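Long-range contact in nucleocapsid (Crimean-congo hemorrhagic fever virus, PDB 4AKL), which binds single- and double-stranded RNA, probably helps package the viral genome, and probably also has a sequence-non-specific DNA endonuclease activity: residues Asn42-Val47 / Ile430-Glu435. Sequence-based numbering, arbitrary orientation.
Sequences NLDRFV and IVKLFE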
loop_
_atom_site.group_PDB
_atom_site.type_symbol
_atom_site.label_atom_id
_atom_site.label_comp_id
_atom_site.label_asym_id
_atom_site.label_seq_id
_atom_site.Cartn_x
_atom_site.Cartn_y
_atom_site.Cartn_z
ATOM N N ASN A 42 6.212 -6.551 -26.384
ATOM C CA ASN A 42 7.333 -7.431 -26.588
ATOM C C ASN A 42 8.553 -6.650 -26.159
ATOM O O ASN A 42 8.925 -5.658 -26.807
ATOM C CB ASN A 42 7.440 -7.845 -28.043
ATOM C CG ASN A 42 8.441 -8.996 -28.256
ATOM O OD1 ASN A 42 9.417 -9.147 -27.523
ATOM N ND2 ASN A 42 8.182 -9.807 -29.261
ATOM N N LEU A 43 9.167 -7.099 -25.071
ATOM C CA LEU A 43 10.287 -6.398 -24.493
ATOM C C LEU A 43 11.616 -7.113 -24.753
ATOM O O LEU A 43 12.645 -6.701 -24.235
ATOM C CB LEU A 43 10.049 -6.209 -22.986
ATOM C CG LEU A 43 8.697 -5.626 -22.504
ATOM C CD1 LEU A 43 8.674 -5.448 -20.977
ATOM C CD2 LEU A 43 8.380 -4.305 -23.166
ATOM N N ASP A 44 11.587 -8.167 -25.565
ATOM C CA ASP A 44 12.754 -9.021 -25.868
ATOM C C ASP A 44 13.968 -8.221 -26.202
ATOM O O ASP A 44 15.021 -8.409 -25.599
ATOM C CB ASP A 44 12.477 -9.970 -27.073
ATOM C CG ASP A 44 11.642 -11.210 -26.699
ATOM O OD1 ASP A 44 11.431 -11.459 -25.508
ATOM O OD2 ASP A 44 11.195 -11.955 -27.612
ATOM N N ARG A 45 13.823 -7.308 -27.157
ATOM C CA ARG A 45 14.958 -6.544 -27.632
ATOM C C ARG A 45 15.696 -5.794 -26.525
ATOM O O ARG A 45 16.883 -5.550 -26.652
ATOM C CB ARG A 45 14.543 -5.564 -28.734
ATOM C CG ARG A 45 13.812 -4.283 -28.240
ATOM C CD ARG A 45 13.264 -3.557 -29.481
ATOM N NE ARG A 45 12.565 -2.315 -29.174
ATOM C CZ ARG A 45 11.286 -2.214 -28.826
ATOM N NH1 ARG A 45 10.499 -3.282 -28.702
ATOM N NH2 ARG A 45 10.779 -1.018 -28.570
ATOM N N PHE A 46 15.010 -5.438 -25.447
ATOM C CA PHE A 46 15.671 -4.691 -24.373
ATOM C C PHE A 46 16.662 -5.548 -23.572
ATOM O O PHE A 46 17.530 -5.001 -22.880
ATOM C CB PHE A 46 14.669 -4.033 -23.442
ATOM C CG PHE A 46 13.760 -3.018 -24.130
ATOM C CD1 PHE A 46 14.220 -1.734 -24.419
ATOM C CD2 PHE A 46 12.455 -3.346 -24.462
ATOM C CE1 PHE A 46 13.400 -0.802 -25.069
ATOM C CE2 PHE A 46 11.625 -2.423 -25.097
ATOM C CZ PHE A 46 12.099 -1.139 -25.403
ATOM N N VAL A 47 16.562 -6.877 -23.648
ATOM C CA VAL A 47 17.544 -7.709 -22.956
ATOM C C VAL A 47 18.922 -7.604 -23.677
ATOM O O VAL A 47 19.963 -7.442 -23.022
ATOM C CB VAL A 47 17.105 -9.173 -22.824
ATOM C CG1 VAL A 47 18.283 -10.043 -22.310
ATOM C CG2 VAL A 47 15.829 -9.301 -21.902
ATOM N N ILE A 430 5.871 -8.665 -16.148
ATOM C CA ILE A 430 6.601 -8.504 -14.885
ATOM C C ILE A 430 7.959 -9.196 -14.941
ATOM O O ILE A 430 8.957 -8.628 -14.580
ATOM C CB ILE A 430 5.791 -9.071 -13.692
ATOM C CG1 ILE A 430 4.608 -8.146 -13.348
ATOM C CG2 ILE A 430 6.659 -9.225 -12.442
ATOM C CD1 ILE A 430 3.592 -8.668 -12.299
ATOM N N VAL A 431 7.956 -10.442 -15.407
ATOM C CA VAL A 431 9.148 -11.295 -15.529
ATOM C C VAL A 431 10.174 -10.711 -16.510
ATOM O O VAL A 431 11.403 -10.699 -16.235
ATOM C CB VAL A 431 8.729 -12.752 -15.981
ATOM C CG1 VAL A 431 9.859 -13.493 -16.570
ATOM C CG2 VAL A 431 8.126 -13.496 -14.820
ATOM N N LYS A 432 9.678 -10.237 -17.647
ATOM C CA LYS A 432 10.544 -9.693 -18.647
ATOM C C LYS A 432 11.192 -8.430 -18.082
ATOM O O LYS A 432 12.376 -8.210 -18.343
ATOM C CB LYS A 432 9.847 -9.438 -19.986
ATOM C CG LYS A 432 10.780 -9.691 -21.203
ATOM C CD LYS A 432 11.051 -11.230 -21.337
ATOM C CE LYS A 432 11.302 -11.723 -22.708
ATOM N NZ LYS A 432 12.701 -11.643 -23.185
ATOM N N LEU A 433 10.469 -7.637 -17.276
ATOM C CA LEU A 433 11.099 -6.459 -16.641
ATOM C C LEU A 433 12.166 -6.836 -15.611
ATOM O O LEU A 433 13.204 -6.155 -15.505
ATOM C CB LEU A 433 10.114 -5.539 -15.982
ATOM C CG LEU A 433 9.236 -4.813 -16.975
ATOM C CD1 LEU A 433 7.957 -4.369 -16.288
ATOM C CD2 LEU A 433 9.966 -3.618 -17.626
ATOM N N PHE A 434 11.903 -7.888 -14.857
ATOM C CA PHE A 434 12.855 -8.405 -13.919
ATOM C C PHE A 434 14.138 -8.861 -14.659
ATOM O O PHE A 434 15.199 -8.490 -14.265
ATOM C CB PHE A 434 12.248 -9.578 -13.123
ATOM C CG PHE A 434 13.218 -10.229 -12.154
ATOM C CD1 PHE A 434 13.493 -9.644 -10.919
ATOM C CD2 PHE A 434 13.830 -11.419 -12.458
ATOM C CE1 PHE A 434 14.368 -10.266 -10.032
ATOM C CE2 PHE A 434 14.715 -12.039 -11.549
ATOM C CZ PHE A 434 14.975 -11.454 -10.363
ATOM N N GLU A 435 13.994 -9.634 -15.727
ATOM C CA GLU A 435 15.122 -10.168 -16.460
ATOM C C GLU A 435 15.933 -9.014 -17.008
ATOM O O GLU A 435 17.159 -9.001 -16.923
ATOM C CB GLU A 435 14.668 -11.159 -17.539
ATOM C CG GLU A 435 14.076 -12.487 -16.908
ATOM C CD GLU A 435 13.327 -13.393 -17.903
ATOM O OE1 GLU A 435 12.743 -12.890 -18.903
ATOM O OE2 GLU A 435 13.321 -14.627 -17.684
#
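L43 faces helix 425-440 and meets two of its residues with different parts of its side chain. Its CB lies 4.0 Å from CG of K432, against the aliphatic base of the lysine, while its CD1 reaches CD2 of L433, also at 4.0 Å. The leucine's extended second torsion (chi2 -177°) carries CD1 out to that neighbour. L433 in turn rests on I413, and L43 touches E69 of helix 56-71. At D44 the contact turns polar: OD1 forms a salt bridge with NZ of K432, although its exact geometry is doubtful because this oxygen is modelled too close to the lysine CE. The K432 chain is bent at chi2 and again at chi4, which brings NZ round to the D44 side. The backbone N of D44 donates to OD1 of N42 at 3.1 Å (N-H...O 157°), forming an Asx turn over N42-D44. V47, one turn further on, puts CG2 4.1 Å from NZ of K432, the two side chains running nearly perpendicular. Within this largely helical nairovirus nucleocapsid fold, the segment leading into helix 45-52, with V47 of that helix, packs against one side of helix 425-440 through a leucine pair and a tentative lysine-aspartate salt bridge.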